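Local coordinates for protein alpha-rhamnosidase (Dictyoglomus thermophilum, PDB 6I60) that probably hydrolyses terminal non-reducing alpha-L-rhamnose residues from alpha-L-rhamnosides, at residues Lys861-Thr866 / Glu870-Trp875; Ile518-Met523 / Trp829-Ile834; Ile928-Gly933 / Tyr937-Glu942. All coordinates share one frame; numbering follows the deposited sequence.

Contact 1: Lys861-Thr866 / Glu870-Trp875; sequences KARLNT and EVEINW
The beta hairpin of the C-terminal beta domain pairs Lys-861–Thr-866 with Glu-870–Trp-875, their short axes running antiparallel at 171°. Two hydrogen-bonded pairs fix the register: Ala-862 N reaches Ile-873 O at 3.2 Å and Ile-873 N returns to Ala-862 O at 3.0 Å, while Leu-864 and Val-871 bond N to O in both directions. The strand faces differ in chemistry. Ala-862, Leu-864, Val-871 and Ile-873 form the apolar one, which packs on Val-837 and, through Ala-862 and Leu-864, on Tyr-831 of helix 826-835; Ala-862 CB lies 3.9 Å from Ile-873 CG2. Lys-861, Arg-863, Glu-870, Glu-872 and Asn-874 make the other face polar. Here Asn-874 ND2 donates to Glu-872 OE2 at 3.1 Å on the same strand, and also to the carbonyl of Arg-885 on the next. The extended Lys-861 chain runs beside Asn-874 and passes obliquely across Glu-872, its NZ staying 3.7 Å from Glu-872 OE1, a long salt bridge. Arg-863 starts extended but bends at chi3 (86°), which swings its guanidinium towards the hairpin turn: NE pairs with Glu-467, and NH1 meets Glu-870 OE1 at 2.9 Å, the two planes 45° apart.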
loop_
_atom_site.group_PDB
_atom_site.type_symbol
_atom_site.label_atom_id
_atom_site.label_comp_id
_atom_site.label_asym_id
_atom_site.label_seq_id
_atom_site.Cartn_x
_atom_site.Cartn_y
_atom_site.Cartn_z
ATOM N N LYS A 861 23.328 -4.553 -1.317
ATOM C CA LYS A 861 23.083 -3.122 -1.416
ATOM C C LYS A 861 21.597 -2.842 -1.257
ATOM O O LYS A 861 20.761 -3.567 -1.802
ATOM C CB LYS A 861 23.568 -2.549 -2.753
ATOM C CG LYS A 861 22.923 -1.210 -3.098
ATOM C CD LYS A 861 23.000 -0.897 -4.575
ATOM C CE LYS A 861 22.865 0.597 -4.825
ATOM N NZ LYS A 861 23.285 0.984 -6.204
ATOM N N ALA A 862 21.282 -1.787 -0.511
ATOM C CA ALA A 862 19.935 -1.238 -0.449
ATOM C C ALA A 862 20.019 0.252 -0.731
ATOM O O ALA A 862 20.771 0.969 -0.065
ATOM C CB ALA A 862 19.287 -1.494 0.913
ATOM N N ARG A 863 19.265 0.714 -1.725
ATOM C CA ARG A 863 19.173 2.131 -2.051
ATOM C C ARG A 863 17.721 2.558 -1.892
ATOM O O ARG A 863 16.839 2.027 -2.575
ATOM C CB ARG A 863 19.670 2.411 -3.471
ATOM C CG ARG A 863 19.466 3.847 -3.923
ATOM C CD ARG A 863 19.881 4.048 -5.373
ATOM N NE ARG A 863 18.804 3.728 -6.308
ATOM C CZ ARG A 863 17.777 4.530 -6.576
ATOM N NH1 ARG A 863 17.674 5.709 -5.976
ATOM N NH2 ARG A 863 16.846 4.152 -7.442
ATOM N N LEU A 864 17.474 3.508 -0.992
ATOM C CA LEU A 864 16.130 3.972 -0.689
ATOM C C LEU A 864 15.984 5.444 -1.046
ATOM O O LEU A 864 16.929 6.228 -0.924
ATOM C CB LEU A 864 15.789 3.774 0.795
ATOM C CG LEU A 864 16.262 2.485 1.470
ATOM C CD1 LEU A 864 16.388 2.678 2.974
ATOM C CD2 LEU A 864 15.311 1.347 1.155
ATOM N N ASN A 865 14.785 5.812 -1.488
ATOM C CA ASN A 865 14.411 7.207 -1.713
ATOM C C ASN A 865 13.419 7.580 -0.616
ATOM O O ASN A 865 12.219 7.319 -0.735
ATOM C CB ASN A 865 13.818 7.405 -3.104
ATOM C CG ASN A 865 13.362 8.832 -3.347
ATOM O OD1 ASN A 865 14.172 9.760 -3.374
ATOM N ND2 ASN A 865 12.058 9.014 -3.526
ATOM N N THR A 866 13.926 8.184 0.454
ATOM C CA THR A 866 13.123 8.472 1.632
ATOM C C THR A 866 12.541 9.882 1.544
ATOM O O THR A 866 12.594 10.542 0.503
ATOM C CB THR A 866 13.962 8.299 2.893
ATOM O OG1 THR A 866 14.888 9.388 2.999
ATOM C CG2 THR A 866 14.730 6.983 2.845
ATOM N N GLU A 870 17.941 10.493 -1.032
ATOM C CA GLU A 870 18.467 9.174 -1.349
ATOM C C GLU A 870 19.309 8.643 -0.194
ATOM O O GLU A 870 20.191 9.343 0.314
ATOM C CB GLU A 870 19.302 9.224 -2.629
ATOM C CG GLU A 870 18.541 8.833 -3.881
ATOM C CD GLU A 870 19.441 8.214 -4.932
ATOM O OE1 GLU A 870 19.059 8.216 -6.121
ATOM O OE2 GLU A 870 20.531 7.726 -4.566
ATOM N N VAL A 871 19.032 7.406 0.213
ATOM C CA VAL A 871 19.798 6.698 1.232
ATOM C C VAL A 871 20.323 5.413 0.609
ATOM O O VAL A 871 19.551 4.643 0.024
ATOM C CB VAL A 871 18.948 6.395 2.480
ATOM C CG1 VAL A 871 19.771 5.644 3.516
ATOM C CG2 VAL A 871 18.383 7.681 3.069
ATOM N N GLU A 872 21.628 5.178 0.732
ATOM C CA GLU A 872 22.263 4.049 0.066
ATOM C C GLU A 872 23.269 3.385 0.995
ATOM O O GLU A 872 23.932 4.048 1.796
ATOM C CB GLU A 872 22.961 4.488 -1.230
ATOM C CG GLU A 872 23.310 3.347 -2.170
ATOM C CD GLU A 872 23.809 3.835 -3.514
ATOM O OE1 GLU A 872 22.968 4.147 -4.384
ATOM O OE2 GLU A 872 25.043 3.907 -3.701
ATOM N N ILE A 873 23.375 2.063 0.874
ATOM C CA ILE A 873 24.384 1.279 1.581
ATOM C C ILE A 873 24.915 0.214 0.631
ATOM O O ILE A 873 24.143 -0.431 -0.086
ATOM C CB ILE A 873 23.826 0.638 2.869
ATOM C CG1 ILE A 873 24.924 -0.142 3.597
ATOM C CG2 ILE A 873 22.630 -0.259 2.567
ATOM C CD1 ILE A 873 24.860 -0.029 5.104
ATOM N N ASN A 874 26.236 0.053 0.602
ATOM C CA ASN A 874 26.895 -0.967 -0.201
ATOM C C ASN A 874 28.030 -1.556 0.616
ATOM O O ASN A 874 28.748 -0.821 1.299
ATOM C CB ASN A 874 27.460 -0.401 -1.512
ATOM C CG ASN A 874 26.452 0.427 -2.282
ATOM O OD1 ASN A 874 25.823 -0.061 -3.218
ATOM N ND2 ASN A 874 26.309 1.692 -1.904
ATOM N N TRP A 875 28.197 -2.875 0.548
ATOM C CA TRP A 875 29.317 -3.511 1.226
ATOM C C TRP A 875 29.769 -4.735 0.446
ATOM O O TRP A 875 28.951 -5.445 -0.147
ATOM C CB TRP A 875 28.966 -3.894 2.673
ATOM C CG TRP A 875 27.856 -4.893 2.825
ATOM C CD1 TRP A 875 26.543 -4.625 3.078
ATOM C CD2 TRP A 875 27.968 -6.322 2.765
ATOM N NE1 TRP A 875 25.829 -5.794 3.168
ATOM C CE2 TRP A 875 26.680 -6.851 2.979
ATOM C CE3 TRP A 875 29.032 -7.203 2.544
ATOM C CZ2 TRP A 875 26.426 -8.222 2.979
ATOM C CZ3 TRP A 875 28.778 -8.563 2.542
ATOM C CH2 TRP A 875 27.485 -9.060 2.760
#

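Contact 2: Ile518-Met523 / Trp829-Ile834; sequences IFNFDM and WFYRVI
Tyr-831 OH donates to Asn-520 OD1 at 2.5 Å, a buried bond that ties the end of helix 514-520 to helix 826-835 within the (alpha/alpha)6 barrel of the six-hairpin glycosidase domain. At this resolution the shortness of the bond carries no further meaning. The oxygen sits at the edge of the tyrosine ring, near its plane, whereas the amide itself is turned 73° from that ring. A weak hydrogen bond also links the hydroxyl to the carbonyl of Gly-466. The other end of the Asn-520 amide is occupied as well, since ND2 bonds to Asp-827, one helical turn before Tyr-831; the two bonds together fix the rotation of the amide and join it to helix 826-835 at two places.

Beside this polar link, Phe-519 and Tyr-831 run antiparallel alongside one another, their side chains reaching from facing helices. Their planes are 30° apart and their centroids 5.0 Å, so the rings hardly overlap, and each instead takes the other's CB over a face. Phe-519 CB stands 4.1 Å from the Tyr-831 centroid, and Tyr-831 CB 3.9 Å from the Phe-519 centroid, a reciprocal pair of CH-pi contacts. Tyr-831 places CG anti to its carbonyl carbon (chi1 -79°), which lays one face of the ring against Phe-519 CB and CG and brings the hydroxyl to Asn-520.

Arg-832 adds its aliphatic part. Its chain runs roughly perpendicular to the Phe-519 side chain, touching it with CG and CD rather than with its charge, and the guanidinium continues to a salt bridge with Asp-769. Tyr-575, from helix 564-576, also meets the Phe-519 ring, at a steep angle between planes. Phe-519 CZ lies 3.5 Å from Arg-832 CG, which approaches the ring obliquely.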
loop_
_atom_site.group_PDB
_atom_site.type_symbol
_atom_site.label_atom_id
_atom_site.label_comp_id
_atom_site.label_asym_id
_atom_site.label_seq_id
_atom_site.Cartn_x
_atom_site.Cartn_y
_atom_site.Cartn_z
ATOM N N ILE A 518 6.642 -0.191 2.964
ATOM C CA ILE A 518 7.254 1.126 3.108
ATOM C C ILE A 518 8.674 1.114 2.557
ATOM O O ILE A 518 9.097 2.052 1.869
ATOM C CB ILE A 518 7.210 1.569 4.582
ATOM C CG1 ILE A 518 5.795 2.011 4.958
ATOM C CG2 ILE A 518 8.200 2.690 4.843
ATOM C CD1 ILE A 518 5.610 2.255 6.439
ATOM N N PHE A 519 9.426 0.045 2.831
ATOM C CA PHE A 519 10.791 -0.052 2.323
ATOM C C PHE A 519 10.827 -0.156 0.805
ATOM O O PHE A 519 11.762 0.349 0.174
ATOM C CB PHE A 519 11.503 -1.255 2.943
ATOM C CG PHE A 519 12.396 -0.901 4.095
ATOM C CD1 PHE A 519 11.981 -1.110 5.399
ATOM C CD2 PHE A 519 13.649 -0.353 3.873
ATOM C CE1 PHE A 519 12.798 -0.781 6.462
ATOM C CE2 PHE A 519 14.473 -0.022 4.933
ATOM C CZ PHE A 519 14.047 -0.236 6.229
ATOM N N ASN A 520 9.824 -0.793 0.204
ATOM C CA ASN A 520 9.828 -1.033 -1.233
ATOM C C ASN A 520 9.086 0.031 -2.027
ATOM O O ASN A 520 9.476 0.323 -3.164
ATOM C CB ASN A 520 9.217 -2.404 -1.537
ATOM C CG ASN A 520 10.203 -3.535 -1.345
ATOM O OD1 ASN A 520 11.346 -3.460 -1.794
ATOM N ND2 ASN A 520 9.764 -4.593 -0.673
ATOM N N PHE A 521 8.029 0.616 -1.466
ATOM C CA PHE A 521 7.169 1.521 -2.214
ATOM C C PHE A 521 6.842 2.748 -1.375
ATOM O O PHE A 521 6.926 2.726 -0.144
ATOM C CB PHE A 521 5.875 0.824 -2.658
ATOM C CG PHE A 521 6.082 -0.587 -3.139
ATOM C CD1 PHE A 521 6.671 -0.836 -4.367
ATOM C CD2 PHE A 521 5.692 -1.663 -2.360
ATOM C CE1 PHE A 521 6.866 -2.131 -4.810
ATOM C CE2 PHE A 521 5.884 -2.959 -2.799
ATOM C CZ PHE A 521 6.472 -3.191 -4.026
ATOM N N ASP A 522 6.479 3.827 -2.066
ATOM C CA ASP A 522 5.992 5.044 -1.423
ATOM C C ASP A 522 4.564 4.795 -0.950
ATOM O O ASP A 522 3.642 4.695 -1.768
ATOM C CB ASP A 522 6.061 6.220 -2.392
ATOM C CG ASP A 522 5.710 7.543 -1.737
ATOM O OD1 ASP A 522 6.083 8.601 -2.288
ATOM O OD2 ASP A 522 5.060 7.527 -0.671
ATOM N N MET A 523 4.374 4.699 0.367
ATOM C CA MET A 523 3.102 4.264 0.928
ATOM C C MET A 523 2.427 5.285 1.833
ATOM O O MET A 523 1.351 4.988 2.365
ATOM C CB MET A 523 3.290 2.960 1.717
ATOM C CG MET A 523 4.043 1.877 0.969
ATOM S SD MET A 523 2.963 0.887 -0.074
ATOM C CE MET A 523 1.542 0.693 0.998
ATOM N N TRP A 829 13.588 -7.528 6.723
ATOM C CA TRP A 829 14.838 -8.008 7.298
ATOM C C TRP A 829 15.985 -7.915 6.301
ATOM O O TRP A 829 17.134 -7.688 6.699
ATOM C CB TRP A 829 14.666 -9.447 7.789
ATOM C CG TRP A 829 15.839 -9.975 8.551
ATOM C CD1 TRP A 829 16.255 -9.586 9.789
ATOM C CD2 TRP A 829 16.749 -10.996 8.123
ATOM N NE1 TRP A 829 17.369 -10.299 10.160
ATOM C CE2 TRP A 829 17.692 -11.172 9.155
ATOM C CE3 TRP A 829 16.858 -11.776 6.968
ATOM C CZ2 TRP A 829 18.731 -12.096 9.067
ATOM C CZ3 TRP A 829 17.890 -12.696 6.884
ATOM C CH2 TRP A 829 18.812 -12.848 7.926
ATOM N N PHE A 830 15.698 -8.079 5.007
ATOM C CA PHE A 830 16.747 -7.973 3.997
ATOM C C PHE A 830 17.309 -6.558 3.931
ATOM O O PHE A 830 18.513 -6.371 3.722
ATOM C CB PHE A 830 16.207 -8.391 2.629
ATOM C CG PHE A 830 15.730 -9.812 2.571
ATOM C CD1 PHE A 830 16.276 -10.779 3.400
ATOM C CD2 PHE A 830 14.736 -10.184 1.680
ATOM C CE1 PHE A 830 15.839 -12.089 3.342
ATOM C CE2 PHE A 830 14.294 -11.491 1.618
ATOM C CZ PHE A 830 14.846 -12.445 2.450
ATOM N N TYR A 831 16.452 -5.550 4.108
ATOM C CA TYR A 831 16.898 -4.163 4.037
ATOM C C TYR A 831 17.667 -3.756 5.290
ATOM O O TYR A 831 18.755 -3.177 5.198
ATOM C CB TYR A 831 15.697 -3.237 3.836
ATOM C CG TYR A 831 15.178 -3.162 2.418
ATOM C CD1 TYR A 831 14.217 -4.052 1.963
ATOM C CD2 TYR A 831 15.636 -2.188 1.541
ATOM C CE1 TYR A 831 13.732 -3.982 0.669
ATOM C CE2 TYR A 831 15.158 -2.109 0.245
ATOM C CZ TYR A 831 14.206 -3.009 -0.184
ATOM O OH TYR A 831 13.726 -2.937 -1.469
ATOM N N ARG A 832 17.115 -4.059 6.468
ATOM C CA ARG A 832 17.643 -3.512 7.713
ATOM C C ARG A 832 18.842 -4.292 8.245
ATOM O O ARG A 832 19.674 -3.718 8.956
ATOM C CB ARG A 832 16.544 -3.477 8.777
ATOM C CG ARG A 832 15.266 -2.772 8.345
ATOM C CD ARG A 832 14.209 -2.787 9.448
ATOM N NE ARG A 832 14.421 -3.869 10.406
ATOM C CZ ARG A 832 14.700 -3.687 11.694
ATOM N NH1 ARG A 832 14.802 -2.460 12.189
ATOM N NH2 ARG A 832 14.880 -4.734 12.489
ATOM N N VAL A 833 18.952 -5.582 7.933
ATOM C CA VAL A 833 19.989 -6.443 8.500
ATOM C C VAL A 833 20.990 -6.891 7.436
ATOM O O VAL A 833 22.185 -6.607 7.540
ATOM C CB VAL A 833 19.368 -7.652 9.235
ATOM C CG1 VAL A 833 20.440 -8.668 9.594
ATOM C CG2 VAL A 833 18.637 -7.181 10.479
ATOM N N ILE A 834 20.520 -7.597 6.405
ATOM C CA ILE A 834 21.424 -8.112 5.377
ATOM C C ILE A 834 22.128 -6.961 4.669
ATOM O O ILE A 834 23.361 -6.891 4.628
ATOM C CB ILE A 834 20.662 -9.006 4.383
ATOM C CG1 ILE A 834 20.272 -10.325 5.054
ATOM C CG2 ILE A 834 21.502 -9.263 3.137
ATOM C CD1 ILE A 834 19.733 -11.359 4.098
#

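Contact 3: Ile928-Gly933 / Tyr937-Glu942; sequences IVIRVG and YNFYME
One face of the Tyr-937 ring carries Val-932, whose CB lies 4.0 Å from the ring centroid and 25° off its normal, a CH-pi contact displaced towards the rim; the carbonyl oxygen of Gly-933 stands at the ring edge, 3.6 Å from Tyr-937 CE1. The Phe-939 ring is met otherwise: Val-932 CG1 comes at its edge, in plane, 4.0 Å from Phe-939 CZ, while Ile-930 approaches obliquely, with CD1 3.7 Å from Phe-939 CD2. Val-932 therefore serves both rings by different atoms. Its CG1 is anti to the carbonyl carbon (chi1 -56°) and is directed at Phe-939, whereas CB and CG2 lie against Tyr-937, CG2 being 3.7 Å from Tyr-937 CE1.

The backbone geometry identifies a beta arch. Strands 928-932 and 937-941 run nearly antiparallel, at 166°, but their axes approach no closer than 10.8 Å, a separation bridged by side chains and too wide for backbone pairing. Each strand finds its hydrogen bonds in its own sheet: Ile-930 and Val-932 with Val-896 and Gly-894 on strand 893-899, Tyr-937 with Ile-886 on strand 882-888. The turn between them thus carries the chain from one layer of the C-terminal beta sandwich to the other. Ile-886 and Val-896 extend the same apolar filling around Phe-939, and Ile-886 also touches Val-932.

Every side chain in the contact comes from the inward-pointing positions of its strand, while Arg-931, directed away, forms salt bridges with Glu-922 and Glu-895. Since the two segments share neither a hydrogen bond nor a salt bridge, the layers are held together here by dispersion and CH-pi packing of branched aliphatic groups against aromatic rings.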
loop_
_atom_site.group_PDB
_atom_site.type_symbol
_atom_site.label_atom_id
_atom_site.label_comp_id
_atom_site.label_asym_id
_atom_site.label_seq_id
_atom_site.Cartn_x
_atom_site.Cartn_y
_atom_site.Cartn_z
ATOM N N ILE A 928 32.786 -1.038 14.960
ATOM C CA ILE A 928 33.518 0.224 14.980
ATOM C C ILE A 928 32.542 1.312 14.558
ATOM O O ILE A 928 31.975 1.253 13.458
ATOM C CB ILE A 928 34.752 0.195 14.062
ATOM C CG1 ILE A 928 35.914 -0.521 14.757
ATOM C CG2 ILE A 928 35.162 1.606 13.663
ATOM C CD1 ILE A 928 36.662 0.342 15.758
ATOM N N VAL A 929 32.338 2.293 15.428
ATOM C CA VAL A 929 31.304 3.303 15.235
ATOM C C VAL A 929 31.908 4.529 14.566
ATOM O O VAL A 929 32.909 5.082 15.039
ATOM C CB VAL A 929 30.645 3.675 16.573
ATOM C CG1 VAL A 929 29.549 4.705 16.353
ATOM C CG2 VAL A 929 30.090 2.432 17.250
ATOM N N ILE A 930 31.295 4.955 13.464
ATOM C CA ILE A 930 31.684 6.162 12.744
ATOM C C ILE A 930 30.441 7.021 12.567
ATOM O O ILE A 930 29.393 6.524 12.139
ATOM C CB ILE A 930 32.317 5.839 11.376
ATOM C CG1 ILE A 930 33.516 4.903 11.546
ATOM C CG2 ILE A 930 32.738 7.115 10.666
ATOM C CD1 ILE A 930 33.890 4.155 10.283
ATOM N N ARG A 931 30.553 8.302 12.905
ATOM C CA ARG A 931 29.453 9.251 12.796
ATOM C C ARG A 931 29.777 10.249 11.694
ATOM O O ARG A 931 30.810 10.924 11.751
ATOM C CB ARG A 931 29.215 9.969 14.125
ATOM C CG ARG A 931 28.491 9.123 15.154
ATOM C CD ARG A 931 28.665 9.679 16.556
ATOM N NE ARG A 931 28.786 8.618 17.553
ATOM C CZ ARG A 931 27.767 7.889 17.998
ATOM N NH1 ARG A 931 26.540 8.103 17.538
ATOM N NH2 ARG A 931 27.974 6.946 18.908
ATOM N N VAL A 932 28.899 10.334 10.695
ATOM C CA VAL A 932 29.087 11.216 9.551
ATOM C C VAL A 932 27.814 12.028 9.338
ATOM O O VAL A 932 26.765 11.752 9.921
ATOM C CB VAL A 932 29.457 10.444 8.264
ATOM C CG1 VAL A 932 30.696 9.586 8.487
ATOM C CG2 VAL A 932 28.283 9.592 7.790
ATOM N N GLY A 933 27.926 13.045 8.487
ATOM C CA GLY A 933 26.778 13.835 8.089
ATOM C C GLY A 933 26.352 13.534 6.668
ATOM O O GLY A 933 26.488 12.398 6.206
ATOM N N TYR A 937 30.410 8.398 1.387
ATOM C CA TYR A 937 31.648 8.006 2.043
ATOM C C TYR A 937 31.983 6.564 1.691
ATOM O O TYR A 937 31.094 5.734 1.482
ATOM C CB TYR A 937 31.554 8.156 3.567
ATOM C CG TYR A 937 31.131 9.531 4.032
ATOM C CD1 TYR A 937 29.790 9.843 4.211
ATOM C CD2 TYR A 937 32.073 10.515 4.300
ATOM C CE1 TYR A 937 29.399 11.095 4.637
ATOM C CE2 TYR A 937 31.691 11.770 4.726
ATOM C CZ TYR A 937 30.353 12.054 4.894
ATOM O OH TYR A 937 29.964 13.303 5.320
ATOM N N ASN A 938 33.284 6.277 1.635
ATOM C CA ASN A 938 33.800 4.940 1.367
ATOM C C ASN A 938 34.705 4.531 2.521
ATOM O O ASN A 938 35.691 5.215 2.813
ATOM C CB ASN A 938 34.566 4.897 0.043
ATOM C CG ASN A 938 33.681 5.193 -1.152
ATOM O OD1 ASN A 938 33.281 6.335 -1.372
ATOM N ND2 ASN A 938 33.372 4.163 -1.930
ATOM N N PHE A 939 34.370 3.420 3.171
ATOM C CA PHE A 939 35.130 2.906 4.301
ATOM C C PHE A 939 35.768 1.573 3.934
ATOM O O PHE A 939 35.165 0.757 3.229
ATOM C CB PHE A 939 34.236 2.751 5.534
ATOM C CG PHE A 939 33.575 4.031 5.963
ATOM C CD1 PHE A 939 32.259 4.296 5.621
ATOM C CD2 PHE A 939 34.274 4.974 6.699
ATOM C CE1 PHE A 939 31.648 5.475 6.009
ATOM C CE2 PHE A 939 33.669 6.155 7.092
ATOM C CZ PHE A 939 32.354 6.406 6.747
ATOM N N TYR A 940 36.989 1.355 4.419
ATOM C CA TYR A 940 37.790 0.193 4.043
ATOM C C TYR A 940 38.388 -0.434 5.294
ATOM O O TYR A 940 39.341 0.108 5.862
ATOM C CB TYR A 940 38.904 0.589 3.076
ATOM C CG TYR A 940 38.427 1.105 1.742
ATOM C CD1 TYR A 940 38.340 2.470 1.497
ATOM C CD2 TYR A 940 38.087 0.230 0.721
ATOM C CE1 TYR A 940 37.913 2.948 0.273
ATOM C CE2 TYR A 940 37.661 0.698 -0.504
ATOM C CZ TYR A 940 37.576 2.056 -0.723
ATOM O OH TYR A 940 37.152 2.525 -1.944
ATOM N N MET A 941 37.897 -1.603 5.673
ATOM C CA MET A 941 38.429 -2.346 6.799
ATOM C C MET A 941 39.321 -3.410 6.225
ATOM O O MET A 941 38.833 -4.358 5.673
ATOM C CB MET A 941 37.318 -3.017 7.548
ATOM C CG MET A 941 37.392 -2.776 9.018
ATOM S SD MET A 941 37.155 -4.286 9.898
ATOM C CE MET A 941 36.304 -3.681 11.321
ATOM N N GLU A 942 40.626 -3.256 6.367
ATOM C CA GLU A 942 41.570 -4.194 5.776
ATOM C C GLU A 942 42.301 -5.104 6.767
ATOM O O GLU A 942 42.318 -4.836 7.950
ATOM C CB GLU A 942 42.565 -3.422 4.898
ATOM C CG GLU A 942 41.978 -2.889 3.592
ATOM C CD GLU A 942 42.552 -1.554 3.138
ATOM O OE1 GLU A 942 43.475 -1.045 3.779
ATOM O OE2 GLU A 942 42.091 -1.003 2.124
#

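How the contacts relate
Contacts 1 and 3 reach the same seven-stranded sheet of the C-terminal beta domain, but contact 1 pairs neighbouring strands within it, whereas contact 3 spans to a second sheet. Contact 2 is a buried helix-to-helix contact, nearest the chain's centre of the three (about 13 Å between centres), and it adjoins contact 1: Leu-864 CD2 packs 3.6 Å from both Tyr-831 CD2 and Phe-519 CD2, and Trp-875 NE1 probably bonds to Ile-834 O. Contact 3, farthest from that centre, is still buried between its sheets; contact 1 is only partly buried. Accordingly, contact 1 combines backbone bonds with a charged face, contact 2 aromatic packing with a polar link, and contact 3 is essentially apolar.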